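Long-range contact in transcription regulator (Haloarcula marismortui ATCC 43049, PDB 3CRJ), which probably binds regulatory DNA through a helix-turn-helix motif and acts as a dimeric transcriptional regulator of the TetR family: residues A[150-163]-A[187-199]. Numbering follows the deposited sequence.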
ATOM      1  N   VAL A 150     -31.985  -4.753  -2.111  1.00 60.52           N
ATOM      2  CA  VAL A 150     -31.204  -4.797  -3.359  1.00 60.77           C
ATOM      3  C   VAL A 150     -29.919  -5.622  -3.207  1.00 60.64           C
ATOM      4  O   VAL A 150     -29.399  -6.177  -4.183  1.00 61.17           O
ATOM      5  CB  VAL A 150     -30.829  -3.348  -3.806  1.00 60.86           C
ATOM      6  CG1 VAL A 150     -29.884  -3.335  -5.004  1.00 60.61           C
ATOM      7  CG2 VAL A 150     -32.081  -2.558  -4.110  1.00 62.10           C
ATOM      8  N   PHE A 151     -29.388  -5.664  -1.992  1.00 60.47           N
ATOM      9  CA  PHE A 151     -28.165  -6.418  -1.706  1.00 60.54           C
ATOM     10  C   PHE A 151     -28.495  -7.528  -0.726  1.00 60.81           C
ATOM     11  O   PHE A 151     -29.321  -7.357   0.175  1.00 60.92           O
ATOM     12  CB  PHE A 151     -27.078  -5.539  -1.056  1.00 59.89           C
ATOM     13  CG  PHE A 151     -26.602  -4.365  -1.894  1.00 59.78           C
ATOM     14  CD1 PHE A 151     -26.600  -4.407  -3.291  1.00 59.44           C
ATOM     15  CD2 PHE A 151     -26.070  -3.226  -1.258  1.00 58.15           C
ATOM     16  CE1 PHE A 151     -26.113  -3.318  -4.032  1.00 58.41           C
ATOM     17  CE2 PHE A 151     -25.590  -2.150  -1.989  1.00 54.94           C
ATOM     18  CZ  PHE A 151     -25.614  -2.197  -3.373  1.00 57.55           C
ATOM     19  N   THR A 152     -27.828  -8.658  -0.883  1.00 61.47           N
ATOM     20  CA  THR A 152     -27.917  -9.768   0.068  1.00 62.23           C
ATOM     21  C   THR A 152     -27.543  -9.323   1.477  1.00 62.56           C
ATOM     22  O   THR A 152     -26.618  -8.499   1.640  1.00 62.49           O
ATOM     23  CB  THR A 152     -26.945 -10.851  -0.358  1.00 62.08           C
ATOM     24  OG1 THR A 152     -27.301 -11.277  -1.675  1.00 63.68           O
ATOM     25  CG2 THR A 152     -26.951 -12.022   0.605  1.00 61.83           C
ATOM     26  N   ASP A 153     -28.234  -9.864   2.484  1.00 62.66           N
ATOM     27  CA  ASP A 153     -27.919  -9.486   3.859  1.00 63.63           C
ATOM     28  C   ASP A 153     -26.619 -10.118   4.336  1.00 63.80           C
ATOM     29  O   ASP A 153     -26.616 -11.251   4.792  1.00 64.78           O
ATOM     30  CB  ASP A 153     -29.048  -9.835   4.836  1.00 63.80           C
ATOM     31  CG  ASP A 153     -28.728  -9.406   6.266  1.00 64.41           C
ATOM     32  OD1 ASP A 153     -29.328  -9.946   7.204  1.00 66.59           O
ATOM     33  OD2 ASP A 153     -27.859  -8.530   6.466  1.00 66.81           O
ATOM     34  N   VAL A 154     -25.532  -9.366   4.270  1.00 63.76           N
ATOM     35  CA  VAL A 154     -24.197  -9.912   4.512  1.00 63.55           C
ATOM     36  C   VAL A 154     -23.476  -9.063   5.556  1.00 63.38           C
ATOM     37  O   VAL A 154     -23.989  -8.012   5.955  1.00 63.87           O
ATOM     38  CB  VAL A 154     -23.392  -9.951   3.183  1.00 63.66           C
ATOM     39  CG1 VAL A 154     -22.888  -8.584   2.854  1.00 62.83           C
ATOM     40  CG2 VAL A 154     -22.247 -11.006   3.247  1.00 64.15           C
ATOM     41  N   ASP A 155     -22.308  -9.520   6.009  1.00 63.03           N
ATOM     42  CA  ASP A 155     -21.527  -8.821   7.039  1.00 62.59           C
ATOM     43  C   ASP A 155     -20.948  -7.552   6.445  1.00 61.58           C
ATOM     44  O   ASP A 155     -19.905  -7.572   5.809  1.00 61.69           O
ATOM     45  CB  ASP A 155     -20.433  -9.742   7.592  1.00 63.10           C
ATOM     46  CG  ASP A 155     -19.472  -9.040   8.548  1.00 64.53           C
ATOM     47  OD1 ASP A 155     -19.510  -7.804   8.699  1.00 66.18           O
ATOM     48  OD2 ASP A 155     -18.635  -9.747   9.141  1.00 67.49           O
ATOM     49  N   ALA A 156     -21.661  -6.452   6.651  1.00 61.26           N
ATOM     50  CA  ALA A 156     -21.343  -5.158   6.044  1.00 60.71           C
ATOM     51  C   ALA A 156     -19.967  -4.698   6.434  1.00 60.62           C
ATOM     52  O   ALA A 156     -19.232  -4.232   5.580  1.00 61.09           O
ATOM     53  CB  ALA A 156     -22.367  -4.108   6.422  1.00 60.17           C
ATOM     54  N   GLU A 157     -19.593  -4.847   7.704  1.00 60.47           N
ATOM     55  CA  GLU A 157     -18.264  -4.397   8.109  1.00 60.72           C
ATOM     56  C   GLU A 157     -17.176  -5.089   7.303  1.00 59.39           C
ATOM     57  O   GLU A 157     -16.216  -4.457   6.906  1.00 59.50           O
ATOM     58  CB  GLU A 157     -18.019  -4.536   9.615  1.00 61.07           C
ATOM     59  CG  GLU A 157     -18.122  -3.193  10.391  1.00 66.27           C
ATOM     60  CD  GLU A 157     -17.077  -2.112   9.975  1.00 73.23           C
ATOM     61  OE1 GLU A 157     -15.945  -2.452   9.532  1.00 76.62           O
ATOM     62  OE2 GLU A 157     -17.381  -0.900  10.114  1.00 75.37           O
ATOM     63  N   HIS A 158     -17.359  -6.377   7.042  1.00 58.58           N
ATOM     64  CA  HIS A 158     -16.356  -7.158   6.365  1.00 58.19           C
ATOM     65  C   HIS A 158     -16.345  -6.966   4.865  1.00 57.62           C
ATOM     66  O   HIS A 158     -15.296  -6.954   4.244  1.00 56.80           O
ATOM     67  CB  HIS A 158     -16.480  -8.638   6.649  1.00 58.68           C
ATOM     68  CG  HIS A 158     -15.536  -9.432   5.826  1.00 59.53           C
ATOM     69  ND1 HIS A 158     -14.214  -9.573   6.170  1.00 60.47           N
ATOM     70  CD2 HIS A 158     -15.686 -10.025   4.616  1.00 61.83           C
ATOM     71  CE1 HIS A 158     -13.594 -10.258   5.223  1.00 63.17           C
ATOM     72  NE2 HIS A 158     -14.465 -10.539   4.266  1.00 62.55           N
ATOM     73  N   VAL A 159     -17.513  -6.852   4.264  1.00 57.64           N
ATOM     74  CA  VAL A 159     -17.521  -6.430   2.873  1.00 57.74           C
ATOM     75  C   VAL A 159     -16.811  -5.085   2.699  1.00 58.13           C
ATOM     76  O   VAL A 159     -15.975  -4.948   1.799  1.00 58.80           O
ATOM     77  CB  VAL A 159     -18.936  -6.476   2.224  1.00 57.53           C
ATOM     78  CG1 VAL A 159     -18.881  -6.019   0.800  1.00 55.53           C
ATOM     79  CG2 VAL A 159     -19.452  -7.877   2.258  1.00 56.36           C
ATOM     80  N   THR A 160     -17.073  -4.099   3.554  1.00 58.43           N
ATOM     81  CA  THR A 160     -16.452  -2.793   3.280  1.00 58.88           C
ATOM     82  C   THR A 160     -14.952  -2.770   3.607  1.00 59.06           C
ATOM     83  O   THR A 160     -14.175  -2.075   2.950  1.00 58.47           O
ATOM     84  CB  THR A 160     -17.235  -1.574   3.853  1.00 58.95           C
ATOM     85  OG1 THR A 160     -16.423  -0.808   4.764  1.00 59.40           O
ATOM     86  CG2 THR A 160     -18.531  -2.000   4.484  1.00 57.64           C
ATOM     87  N   ARG A 161     -14.557  -3.560   4.596  1.00 59.52           N
ATOM     88  CA  ARG A 161     -13.147  -3.761   4.876  1.00 60.69           C
ATOM     89  C   ARG A 161     -12.447  -4.377   3.663  1.00 60.57           C
ATOM     90  O   ARG A 161     -11.336  -3.975   3.305  1.00 60.40           O
ATOM     91  CB  ARG A 161     -12.969  -4.629   6.122  1.00 61.05           C
ATOM     92  CG  ARG A 161     -11.641  -5.377   6.162  1.00 64.27           C
ATOM     93  CD  ARG A 161     -10.423  -4.439   6.075  1.00 67.11           C
ATOM     94  NE  ARG A 161     -10.326  -3.607   7.274  1.00 73.14           N
ATOM     95  CZ  ARG A 161      -9.801  -4.014   8.428  1.00 74.43           C
ATOM     96  NH1 ARG A 161      -9.297  -5.245   8.548  1.00 76.64           N
ATOM     97  NH2 ARG A 161      -9.773  -3.187   9.461  1.00 74.57           N
ATOM     98  N   SER A 162     -13.111  -5.343   3.032  1.00 60.76           N
ATOM     99  CA  SER A 162     -12.644  -5.925   1.795  1.00 61.17           C
ATOM    100  C   SER A 162     -12.436  -4.894   0.670  1.00 61.53           C
ATOM    101  O   SER A 162     -11.372  -4.866   0.024  1.00 61.51           O
ATOM    102  CB  SER A 162     -13.601  -7.011   1.345  1.00 61.65           C
ATOM    103  OG  SER A 162     -13.336  -8.250   1.993  1.00 63.47           O
ATOM    104  N   LEU A 163     -13.423  -4.037   0.434  1.00 61.32           N
ATOM    105  CA  LEU A 163     -13.230  -2.995  -0.565  1.00 61.24           C
ATOM    106  C   LEU A 163     -12.116  -2.037  -0.160  1.00 61.75           C
ATOM    107  O   LEU A 163     -11.452  -1.427  -1.025  1.00 62.64           O
ATOM    108  CB  LEU A 163     -14.507  -2.229  -0.851  1.00 60.77           C
ATOM    109  CG  LEU A 163     -15.609  -3.023  -1.529  1.00 60.90           C
ATOM    110  CD1 LEU A 163     -16.914  -2.267  -1.438  1.00 61.42           C
ATOM    111  CD2 LEU A 163     -15.242  -3.255  -2.973  1.00 62.66           C
ATOM    112  N   ARG A 187     -10.402  -1.344  -9.929  1.00 54.99           N
ATOM    113  CA  ARG A 187     -11.785  -0.945 -10.101  1.00 54.59           C
ATOM    114  C   ARG A 187     -12.609  -2.150 -10.479  1.00 54.39           C
ATOM    115  O   ARG A 187     -13.708  -2.319  -9.945  1.00 55.44           O
ATOM    116  CB  ARG A 187     -11.919   0.167 -11.161  1.00 54.76           C
ATOM    117  CG  ARG A 187     -13.307   0.772 -11.265  1.00 54.55           C
ATOM    118  CD  ARG A 187     -13.904   1.069  -9.857  1.00 55.67           C
ATOM    119  NE  ARG A 187     -15.329   1.431  -9.896  1.00 55.52           N
ATOM    120  CZ  ARG A 187     -16.342   0.568  -9.812  1.00 55.63           C
ATOM    121  NH1 ARG A 187     -16.112  -0.740  -9.688  1.00 56.37           N
ATOM    122  NH2 ARG A 187     -17.595   1.013  -9.861  1.00 53.97           N
ATOM    123  N   GLN A 188     -12.091  -2.991 -11.377  1.00 54.37           N
ATOM    124  CA  GLN A 188     -12.795  -4.205 -11.829  1.00 54.71           C
ATOM    125  C   GLN A 188     -12.866  -5.269 -10.738  1.00 55.25           C
ATOM    126  O   GLN A 188     -13.915  -5.933 -10.556  1.00 54.66           O
ATOM    127  CB  GLN A 188     -12.134  -4.818 -13.057  1.00 54.43           C
ATOM    128  CG  GLN A 188     -12.967  -5.973 -13.592  1.00 56.01           C
ATOM    129  CD  GLN A 188     -12.401  -6.607 -14.850  1.00 56.97           C
ATOM    130  OE1 GLN A 188     -11.956  -5.908 -15.755  1.00 58.82           O
ATOM    131  NE2 GLN A 188     -12.421  -7.935 -14.911  1.00 53.77           N
ATOM    132  N   THR A 189     -11.747  -5.432 -10.019  1.00 55.51           N
ATOM    133  CA  THR A 189     -11.726  -6.286  -8.841  1.00 55.60           C
ATOM    134  C   THR A 189     -12.820  -5.842  -7.859  1.00 56.28           C
ATOM    135  O   THR A 189     -13.675  -6.659  -7.462  1.00 56.77           O
ATOM    136  CB  THR A 189     -10.370  -6.232  -8.179  1.00 55.71           C
ATOM    137  OG1 THR A 189      -9.384  -6.661  -9.118  1.00 55.98           O
ATOM    138  CG2 THR A 189     -10.325  -7.128  -6.950  1.00 55.15           C
ATOM    139  N   ALA A 190     -12.833  -4.555  -7.510  1.00 55.72           N
ATOM    140  CA  ALA A 190     -13.900  -4.017  -6.676  1.00 56.29           C
ATOM    141  C   ALA A 190     -15.310  -4.371  -7.184  1.00 57.11           C
ATOM    142  O   ALA A 190     -16.135  -4.796  -6.395  1.00 57.71           O
ATOM    143  CB  ALA A 190     -13.754  -2.511  -6.498  1.00 55.98           C
ATOM    144  N   SER A 191     -15.610  -4.218  -8.472  1.00 57.41           N
ATOM    145  CA  SER A 191     -16.952  -4.614  -8.925  1.00 58.32           C
ATOM    146  C   SER A 191     -17.200  -6.110  -8.810  1.00 58.21           C
ATOM    147  O   SER A 191     -18.218  -6.520  -8.270  1.00 58.66           O
ATOM    148  CB  SER A 191     -17.295  -4.128 -10.340  1.00 58.61           C
ATOM    149  OG  SER A 191     -18.084  -2.954 -10.218  1.00 61.08           O
ATOM    150  N   GLU A 192     -16.260  -6.923  -9.290  1.00 57.72           N
ATOM    151  CA  GLU A 192     -16.401  -8.368  -9.181  1.00 56.34           C
ATOM    152  C   GLU A 192     -16.618  -8.760  -7.731  1.00 56.53           C
ATOM    153  O   GLU A 192     -17.555  -9.513  -7.415  1.00 56.80           O
ATOM    154  CB  GLU A 192     -15.182  -9.087  -9.763  1.00 56.03           C
ATOM    155  CG  GLU A 192     -15.097  -9.048 -11.263  1.00 54.34           C
ATOM    156  CD  GLU A 192     -13.699  -9.300 -11.784  1.00 55.27           C
ATOM    157  OE1 GLU A 192     -12.728  -9.203 -11.012  1.00 56.81           O
ATOM    158  OE2 GLU A 192     -13.555  -9.582 -12.990  1.00 55.68           O
ATOM    159  N   TYR A 193     -15.788  -8.216  -6.842  1.00 56.71           N
ATOM    160  CA  TYR A 193     -15.884  -8.581  -5.442  1.00 56.78           C
ATOM    161  C   TYR A 193     -17.251  -8.247  -4.898  1.00 58.11           C
ATOM    162  O   TYR A 193     -17.884  -9.083  -4.230  1.00 58.51           O
ATOM    163  CB  TYR A 193     -14.834  -7.899  -4.567  1.00 56.01           C
ATOM    164  CG  TYR A 193     -15.040  -8.289  -3.129  1.00 53.58           C
ATOM    165  CD1 TYR A 193     -14.733  -9.580  -2.694  1.00 51.90           C
ATOM    166  CD2 TYR A 193     -15.606  -7.403  -2.225  1.00 51.74           C
ATOM    167  CE1 TYR A 193     -14.950  -9.961  -1.404  1.00 53.28           C
ATOM    168  CE2 TYR A 193     -15.851  -7.775  -0.918  1.00 51.78           C
ATOM    169  CZ  TYR A 193     -15.521  -9.059  -0.514  1.00 54.61           C
ATOM    170  OH  TYR A 193     -15.769  -9.447   0.782  1.00 55.33           O
ATOM    171  N   ALA A 194     -17.692  -7.021  -5.170  1.00 58.83           N
ATOM    172  CA  ALA A 194     -18.926  -6.500  -4.605  1.00 59.46           C
ATOM    173  C   ALA A 194     -20.127  -7.283  -5.126  1.00 60.47           C
ATOM    174  O   ALA A 194     -21.086  -7.545  -4.384  1.00 60.52           O
ATOM    175  CB  ALA A 194     -19.067  -5.063  -4.954  1.00 58.85           C
ATOM    176  N   ASP A 195     -20.071  -7.661  -6.402  1.00 61.23           N
ATOM    177  CA  ASP A 195     -21.228  -8.240  -7.046  1.00 62.62           C
ATOM    178  C   ASP A 195     -21.398  -9.663  -6.543  1.00 63.15           C
ATOM    179  O   ASP A 195     -22.519 -10.153  -6.408  1.00 63.11           O
ATOM    180  CB  ASP A 195     -21.082  -8.195  -8.562  1.00 62.93           C
ATOM    181  CG  ASP A 195     -21.266  -6.774  -9.148  1.00 65.92           C
ATOM    182  OD1 ASP A 195     -21.669  -6.717 -10.329  1.00 70.29           O
ATOM    183  OD2 ASP A 195     -21.010  -5.721  -8.480  1.00 66.37           O
ATOM    184  N   ALA A 196     -20.270 -10.299  -6.234  1.00 63.47           N
ATOM    185  CA  ALA A 196     -20.253 -11.658  -5.726  1.00 63.73           C
ATOM    186  C   ALA A 196     -20.773 -11.709  -4.288  1.00 64.19           C
ATOM    187  O   ALA A 196     -21.406 -12.695  -3.874  1.00 64.90           O
ATOM    188  CB  ALA A 196     -18.854 -12.237  -5.819  1.00 63.27           C
HETATM  189  N   MSE A 197     -20.544 -10.644  -3.537  1.00 64.17           N
HETATM  190  CA  MSE A 197     -21.024 -10.603  -2.169  1.00 64.58           C
HETATM  191  C   MSE A 197     -22.477 -10.122  -2.075  1.00 64.48           C
HETATM  192  O   MSE A 197     -23.283 -10.680  -1.331  1.00 64.54           O
HETATM  193  CB  MSE A 197     -20.089  -9.771  -1.293  1.00 64.34           C
HETATM  194  CG  MSE A 197     -18.647 -10.296  -1.265  1.00 67.00           C
HETATM  195 SE   MSE A 197     -18.484 -12.090  -0.466  1.00 75.61          SE
HETATM  196  CE  MSE A 197     -18.455 -13.219  -2.046  1.00 69.90           C
ATOM    197  N   LEU A 198     -22.813  -9.106  -2.851  1.00 64.44           N
ATOM    198  CA  LEU A 198     -24.044  -8.374  -2.619  1.00 64.06           C
ATOM    199  C   LEU A 198     -25.204  -8.817  -3.479  1.00 64.41           C
ATOM    200  O   LEU A 198     -26.333  -8.871  -3.009  1.00 64.07           O
ATOM    201  CB  LEU A 198     -23.802  -6.891  -2.865  1.00 63.87           C
ATOM    202  CG  LEU A 198     -23.303  -5.991  -1.739  1.00 62.89           C
ATOM    203  CD1 LEU A 198     -22.719  -6.732  -0.546  1.00 61.04           C
ATOM    204  CD2 LEU A 198     -22.315  -5.014  -2.331  1.00 62.27           C
ATOM    205  N   GLN A 199     -24.931  -9.089  -4.748  1.00 65.02           N
ATOM    206  CA  GLN A 199     -25.987  -9.412  -5.693  1.00 65.81           C
ATOM    207  C   GLN A 199     -25.830 -10.856  -6.119  1.00 65.95           C
ATOM    208  O   GLN A 199     -25.567 -11.699  -5.256  1.00 66.47           O
ATOM    209  CB  GLN A 199     -25.963  -8.477  -6.905  1.00 65.89           C
ATOM    210  CG  GLN A 199     -25.745  -7.018  -6.573  1.00 67.18           C
ATOM    211  CD  GLN A 199     -26.706  -6.120  -7.312  1.00 69.84           C
ATOM    212  OE1 GLN A 199     -27.900  -6.075  -6.994  1.00 72.71           O
ATOM    213  NE2 GLN A 199     -26.198  -5.387  -8.294  1.00 70.38           N
ATOM    214  OXT GLN A 199     -25.943 -11.207  -7.292  1.00 65.77           O
TER
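Phe151, in the loop leading into helix 156-176, packs on Leu198 at the end of helix 181-198 in the TetR-type C-terminal domain. Segments 156-163 and 187-198 run nearly antiparallel at 166°, their axes 10.5 Å apart at closest. The helix pair forms part of the dimer interface, probably within a four-helix bundle as in other TetR regulators. Leu198 CG sits over one face of the Phe151 ring, offset toward its rim, 4.0 Å from the ring centroid in a CH-pi contact. Thr152 grips Leu198 O twice. Its backbone N gives an almost straight bond of 2.6 Å to Leu198 O, in the carbonyl plane. Thr152 OG1 donates to the same oxygen from above that plane. OG1 lies beside its own backbone N (chi1 -59°), which lets both donors converge on one acceptor. Val154 CG1 then meets Leu198 CD1 at 3.9 Å. Asp155 N-caps helix 156-176 through a bond from His158 N to its OD1. Val159 divides its branches: CG1 touches Tyr193 CE2 and Leu198 CD1, while CG2 reaches CB of Met197, a selenomethionine. Tyr193 is a knob in the hole formed by His158, Val159, Ser162 and Leu163. Its OH lies 3.0 Å from Ser162 OG and bonds Glu192 of the second subunit; Ser162 OG bonds Thr189 of that subunit. With an alanine here, the hole would probably lose its filling and that Glu192 a partner, though His158 NE2 also bonds it. One residue after Ser162, Leu163 CD2 rests 3.9 Å from Ala190 CB.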